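Local coordinates for protein acetate kinase (Entamoeba histolytica, PDB 4H0O) that probably makes acetyl phosphate from acetate and a phosphoryl donor, or runs that reaction backward, as a pyrophosphate-dependent acetate kinase of the ASKHA superfamily, at residues Ile199-Thr213 with Ile324-Gly337. Residues are numbered along the deposited sequence; the frame is centred on the assembly and turned at random.
Sequences IDVSHSKIIACHLGT and IGGLDLLVFTDQMG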
loop_
_atom_site.group_PDB
_atom_site.type_symbol
_atom_site.label_atom_id
_atom_site.label_comp_id
_atom_site.label_asym_id
_atom_site.label_seq_id
_atom_site.Cartn_x
_atom_site.Cartn_y
_atom_site.Cartn_z
ATOM N N ILE B 199 6.496 -21.968 -20.329
ATOM C CA ILE B 199 5.905 -20.805 -20.997
ATOM C C ILE B 199 6.958 -19.924 -21.669
ATOM O O ILE B 199 8.151 -20.048 -21.392
ATOM C CB ILE B 199 5.104 -19.912 -20.021
ATOM C CG1 ILE B 199 6.027 -19.309 -18.964
ATOM C CG2 ILE B 199 3.965 -20.686 -19.371
ATOM C CD1 ILE B 199 5.535 -17.979 -18.423
ATOM N N ASP B 200 6.510 -19.031 -22.547
ATOM C CA ASP B 200 7.395 -18.045 -23.159
ATOM C C ASP B 200 7.585 -16.880 -22.186
ATOM O O ASP B 200 6.848 -15.894 -22.236
ATOM C CB ASP B 200 6.793 -17.541 -24.475
ATOM C CG ASP B 200 7.799 -16.794 -25.340
ATOM O OD1 ASP B 200 8.812 -16.291 -24.808
ATOM O OD2 ASP B 200 7.565 -16.708 -26.565
ATOM N N VAL B 201 8.574 -17.003 -21.304
ATOM C CA VAL B 201 8.835 -15.994 -20.278
ATOM C C VAL B 201 9.217 -14.636 -20.878
ATOM O O VAL B 201 8.776 -13.592 -20.395
ATOM C CB VAL B 201 9.929 -16.464 -19.285
ATOM C CG1 VAL B 201 10.386 -15.322 -18.405
ATOM C CG2 VAL B 201 9.422 -17.616 -18.425
ATOM N N SER B 202 10.017 -14.659 -21.940
ATOM C CA SER B 202 10.512 -13.433 -22.572
ATOM C C SER B 202 9.426 -12.552 -23.192
ATOM O O SER B 202 9.690 -11.407 -23.563
ATOM C CB SER B 202 11.588 -13.758 -23.614
ATOM O OG SER B 202 11.305 -14.976 -24.282
ATOM N N HIS B 203 8.214 -13.087 -23.313
ATOM C CA HIS B 203 7.075 -12.309 -23.795
ATOM C C HIS B 203 5.875 -12.581 -22.902
ATOM O O HIS B 203 4.837 -13.065 -23.361
ATOM C CB HIS B 203 6.755 -12.657 -25.250
ATOM C CG HIS B 203 7.893 -12.416 -26.190
ATOM N ND1 HIS B 203 8.188 -11.173 -26.704
ATOM C CD2 HIS B 203 8.823 -13.263 -26.704
ATOM C CE1 HIS B 203 9.243 -11.259 -27.495
ATOM N NE2 HIS B 203 9.646 -12.519 -27.510
ATOM N N SER B 204 6.027 -12.262 -21.620
ATOM C CA SER B 204 5.028 -12.603 -20.619
ATOM C C SER B 204 4.932 -11.528 -19.549
ATOM O O SER B 204 5.923 -10.866 -19.226
ATOM C CB SER B 204 5.384 -13.935 -19.959
ATOM O OG SER B 204 6.627 -13.843 -19.276
ATOM N N LYS B 205 3.731 -11.353 -19.010
ATOM C CA LYS B 205 3.528 -10.512 -17.839
ATOM C C LYS B 205 3.108 -11.418 -16.693
ATOM O O LYS B 205 2.024 -12.011 -16.716
ATOM C CB LYS B 205 2.472 -9.444 -18.114
ATOM C CG LYS B 205 2.907 -8.420 -19.147
ATOM C CD LYS B 205 1.774 -7.485 -19.530
ATOM C CE LYS B 205 2.240 -6.483 -20.569
ATOM N NZ LYS B 205 3.481 -5.790 -20.127
ATOM N N ILE B 206 3.984 -11.534 -15.702
ATOM C CA ILE B 206 3.798 -12.498 -14.630
ATOM C C ILE B 206 3.732 -11.791 -13.281
ATOM O O ILE B 206 4.529 -10.890 -13.007
ATOM C CB ILE B 206 4.950 -13.526 -14.622
ATOM C CG1 ILE B 206 5.073 -14.188 -15.999
ATOM C CG2 ILE B 206 4.743 -14.573 -13.542
ATOM C CD1 ILE B 206 6.183 -15.220 -16.102
ATOM N N ILE B 207 2.761 -12.182 -12.459
ATOM C CA ILE B 207 2.728 -11.759 -11.067
ATOM C C ILE B 207 2.931 -12.994 -10.199
ATOM O O ILE B 207 2.133 -13.937 -10.240
ATOM C CB ILE B 207 1.404 -11.053 -10.693
ATOM C CG1 ILE B 207 1.288 -9.712 -11.419
ATOM C CG2 ILE B 207 1.322 -10.831 -9.188
ATOM C CD1 ILE B 207 0.025 -8.928 -11.089
ATOM N N ALA B 208 4.014 -12.997 -9.430
ATOM C CA ALA B 208 4.327 -14.126 -8.561
ATOM C C ALA B 208 4.014 -13.788 -7.111
ATOM O O ALA B 208 4.276 -12.674 -6.656
ATOM C CB ALA B 208 5.777 -14.520 -8.710
ATOM N N CYS B 209 3.466 -14.755 -6.381
ATOM C CA CYS B 209 3.151 -14.551 -4.972
ATOM C C CYS B 209 3.944 -15.514 -4.090
ATOM O O CYS B 209 3.663 -16.716 -4.052
ATOM C CB CYS B 209 1.655 -14.736 -4.729
ATOM S SG CYS B 209 0.596 -13.749 -5.803
ATOM N N HIS B 210 4.945 -14.985 -3.395
ATOM C CA HIS B 210 5.702 -15.770 -2.429
ATOM C C HIS B 210 4.954 -15.734 -1.101
ATOM O O HIS B 210 5.158 -14.832 -0.286
ATOM C CB HIS B 210 7.113 -15.197 -2.268
ATOM C CG HIS B 210 7.988 -15.966 -1.332
ATOM N ND1 HIS B 210 9.116 -16.638 -1.740
ATOM C CD2 HIS B 210 7.912 -16.154 0.019
ATOM C CE1 HIS B 210 9.696 -17.214 -0.699
ATOM N NE2 HIS B 210 8.979 -16.933 0.376
ATOM N N LEU B 211 4.072 -16.705 -0.896
ATOM C CA LEU B 211 3.266 -16.744 0.317
ATOM C C LEU B 211 3.908 -17.688 1.335
ATOM O O LEU B 211 3.615 -18.889 1.371
ATOM C CB LEU B 211 1.824 -17.143 -0.010
ATOM C CG LEU B 211 1.157 -16.233 -1.050
ATOM C CD1 LEU B 211 -0.340 -16.506 -1.187
ATOM C CD2 LEU B 211 1.407 -14.764 -0.715
ATOM N N GLY B 212 4.788 -17.128 2.161
ATOM C CA GLY B 212 5.626 -17.923 3.039
ATOM C C GLY B 212 5.145 -18.057 4.472
ATOM O O GLY B 212 4.118 -17.492 4.858
ATOM N N THR B 213 5.888 -18.827 5.260
ATOM C CA THR B 213 5.571 -19.018 6.667
ATOM C C THR B 213 6.107 -17.841 7.469
ATOM O O THR B 213 5.600 -17.522 8.544
ATOM C CB THR B 213 6.178 -20.323 7.212
ATOM O OG1 THR B 213 5.671 -20.574 8.529
ATOM C CG2 THR B 213 7.694 -20.225 7.267
ATOM N N ILE B 324 2.589 -3.219 -14.527
ATOM C CA ILE B 324 3.301 -3.985 -15.547
ATOM C C ILE B 324 2.540 -4.038 -16.872
ATOM O O ILE B 324 3.056 -4.538 -17.873
ATOM C CB ILE B 324 3.622 -5.422 -15.068
ATOM C CG1 ILE B 324 2.339 -6.244 -14.908
ATOM C CG2 ILE B 324 4.422 -5.386 -13.766
ATOM C CD1 ILE B 324 2.586 -7.671 -14.427
ATOM N N GLY B 325 1.309 -3.531 -16.869
ATOM C CA GLY B 325 0.535 -3.394 -18.091
ATOM C C GLY B 325 -0.303 -4.600 -18.479
ATOM O O GLY B 325 -0.637 -4.770 -19.655
ATOM N N GLY B 326 -0.651 -5.438 -17.506
ATOM C CA GLY B 326 -1.457 -6.613 -17.791
ATOM C C GLY B 326 -1.086 -7.836 -16.970
ATOM O O GLY B 326 -0.291 -7.747 -16.033
ATOM N N LEU B 327 -1.665 -8.979 -17.327
ATOM C CA LEU B 327 -1.467 -10.214 -16.574
ATOM C C LEU B 327 -1.755 -11.449 -17.427
ATOM O O LEU B 327 -2.893 -11.664 -17.856
ATOM C CB LEU B 327 -2.370 -10.228 -15.337
ATOM C CG LEU B 327 -2.358 -11.522 -14.522
ATOM C CD1 LEU B 327 -0.977 -11.756 -13.941
ATOM C CD2 LEU B 327 -3.409 -11.489 -13.417
ATOM N N ASP B 328 -0.726 -12.258 -17.660
ATOM C CA ASP B 328 -0.887 -13.512 -18.385
ATOM C C ASP B 328 -0.901 -14.706 -17.432
ATOM O O ASP B 328 -1.644 -15.671 -17.635
ATOM C CB ASP B 328 0.238 -13.687 -19.405
ATOM C CG ASP B 328 0.289 -12.561 -20.416
ATOM O OD1 ASP B 328 -0.789 -12.094 -20.840
ATOM O OD2 ASP B 328 1.409 -12.143 -20.783
ATOM N N LEU B 329 -0.077 -14.635 -16.389
ATOM C CA LEU B 329 0.095 -15.765 -15.482
ATOM C C LEU B 329 0.251 -15.332 -14.034
ATOM O O LEU B 329 1.158 -14.561 -13.699
ATOM C CB LEU B 329 1.307 -16.609 -15.896
ATOM C CG LEU B 329 1.638 -17.801 -14.989
ATOM C CD1 LEU B 329 0.510 -18.817 -15.012
ATOM C CD2 LEU B 329 2.958 -18.458 -15.384
ATOM N N LEU B 330 -0.642 -15.835 -13.182
ATOM C CA LEU B 330 -0.531 -15.648 -11.740
ATOM C C LEU B 330 0.023 -16.933 -11.128
ATOM O O LEU B 330 -0.521 -18.020 -11.353
ATOM C CB LEU B 330 -1.898 -15.312 -11.132
ATOM C CG LEU B 330 -1.947 -15.110 -9.613
ATOM C CD1 LEU B 330 -1.232 -13.832 -9.219
ATOM C CD2 LEU B 330 -3.383 -15.107 -9.085
ATOM N N VAL B 331 1.109 -16.820 -10.371
ATOM C CA VAL B 331 1.754 -18.003 -9.811
ATOM C C VAL B 331 1.891 -17.940 -8.295
ATOM O O VAL B 331 2.346 -16.939 -7.742
ATOM C CB VAL B 331 3.149 -18.226 -10.429
ATOM C CG1 VAL B 331 4.069 -17.061 -10.097
ATOM C CG2 VAL B 331 3.741 -19.539 -9.939
ATOM N N PHE B 332 1.499 -19.021 -7.628
ATOM C CA PHE B 332 1.649 -19.120 -6.183
ATOM C C PHE B 332 2.867 -19.961 -5.813
ATOM O O PHE B 332 3.120 -21.000 -6.426
ATOM C CB PHE B 332 0.394 -19.725 -5.560
ATOM C CG PHE B 332 -0.824 -18.870 -5.707
ATOM C CD1 PHE B 332 -1.036 -17.793 -4.858
ATOM C CD2 PHE B 332 -1.768 -19.147 -6.688
ATOM C CE1 PHE B 332 -2.165 -17.003 -4.988
ATOM C CE2 PHE B 332 -2.898 -18.362 -6.823
ATOM C CZ PHE B 332 -3.097 -17.287 -5.971
ATOM N N THR B 333 3.621 -19.517 -4.810
ATOM C CA THR B 333 4.791 -20.272 -4.377
ATOM C C THR B 333 4.986 -20.217 -2.865
ATOM O O THR B 333 4.235 -19.544 -2.155
ATOM C CB THR B 333 6.074 -19.818 -5.110
ATOM O OG1 THR B 333 7.138 -20.739 -4.839
ATOM C CG2 THR B 333 6.488 -18.435 -4.660
ATOM N N ASP B 334 5.996 -20.942 -2.390
ATOM C CA ASP B 334 6.239 -21.157 -0.962
ATOM C C ASP B 334 5.078 -21.835 -0.231
ATOM O O ASP B 334 4.018 -22.068 -0.816
ATOM C CB ASP B 334 6.667 -19.872 -0.250
ATOM C CG ASP B 334 7.013 -20.113 1.209
ATOM O OD1 ASP B 334 6.936 -21.279 1.648
ATOM O OD2 ASP B 334 7.338 -19.139 1.921
ATOM N N GLN B 335 5.301 -22.142 1.048
ATOM C CA GLN B 335 4.426 -23.018 1.837
ATOM C C GLN B 335 2.921 -22.779 1.693
ATOM O O GLN B 335 2.179 -23.695 1.337
ATOM C CB GLN B 335 4.826 -22.984 3.318
ATOM C CG GLN B 335 5.537 -24.242 3.803
ATOM C CD GLN B 335 4.772 -24.956 4.905
ATOM O OE1 GLN B 335 3.925 -24.363 5.575
ATOM N NE2 GLN B 335 5.065 -26.239 5.094
ATOM N N MET B 336 2.472 -21.556 1.965
ATOM C CA MET B 336 1.040 -21.256 1.923
ATOM C C MET B 336 0.474 -21.214 0.504
ATOM O O MET B 336 -0.684 -21.582 0.282
ATOM C CB MET B 336 0.735 -19.952 2.666
ATOM C CG MET B 336 1.089 -20.004 4.151
ATOM S SD MET B 336 0.371 -21.445 4.980
ATOM C CE MET B 336 1.188 -21.392 6.576
ATOM N N GLY B 337 1.287 -20.775 -0.452
ATOM C CA GLY B 337 0.864 -20.714 -1.840
ATOM C C GLY B 337 0.682 -22.091 -2.453
ATOM O O GLY B 337 -0.181 -22.289 -3.311
#
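Ile-207 CG1 lies 3.9 Å from Ile-324 CD1 and also touches Leu-327 CD1, whose side chain crosses it at about a right angle, while its other branch, CG2, meets Leu-330 CD1. With CG1 beside the backbone N and CG2 beside the carbonyl carbon (chi1 -67°), this beta-branched residue covers partners in two directions. Farther along the same face Cys-209 is small enough to fit between Leu-330 and Phe-332, its SG 5.0 Å from the centroid of the Phe-332 ring and oblique to it, and Leu-211 CD1 reaches the ring edge. On the other face Ala-208 CB sits only 3.4 Å from Val-331 CG1, a tight carbon-carbon approach at a position where the side chain is no more than a methyl.

Strands 205-211 and 329-333 run parallel, 16° apart. Ile-207 bonds through N-H to Leu-329 and through C=O to Val-331, Cys-209 likewise to Val-331 and Thr-333, and Leu-211 N bonds to Thr-333 O; Cys-209 N lies 2.8 Å from Val-331 O. Leu-211 O then accepts the N-H of Met-336, in helix 334-339.

At the opposite end Asp-328 OD2 takes Lys-205 N from above the carboxylate plane, and Asp-328 N returns a bond to Lys-205 O. The long Lys-205 chain bends at its last torsion to put NZ 2.6 Å from Ile-324 O, where Gly-325, with positive phi, closes helix 299-324 in a Schellman motif. Beside the predicted active site, Asp-334 CB lies over one face of His-210, whose ND1 bonds to Ser-187 and whose ring stacks on predicted transition-state stabiliser His-184.

These are central strands of an RNase H-like sheet, flanked by strands 216-222 and 382-385; helix 299-324 covers the Ile-207 face and helix 185-195 the Ala-208 face.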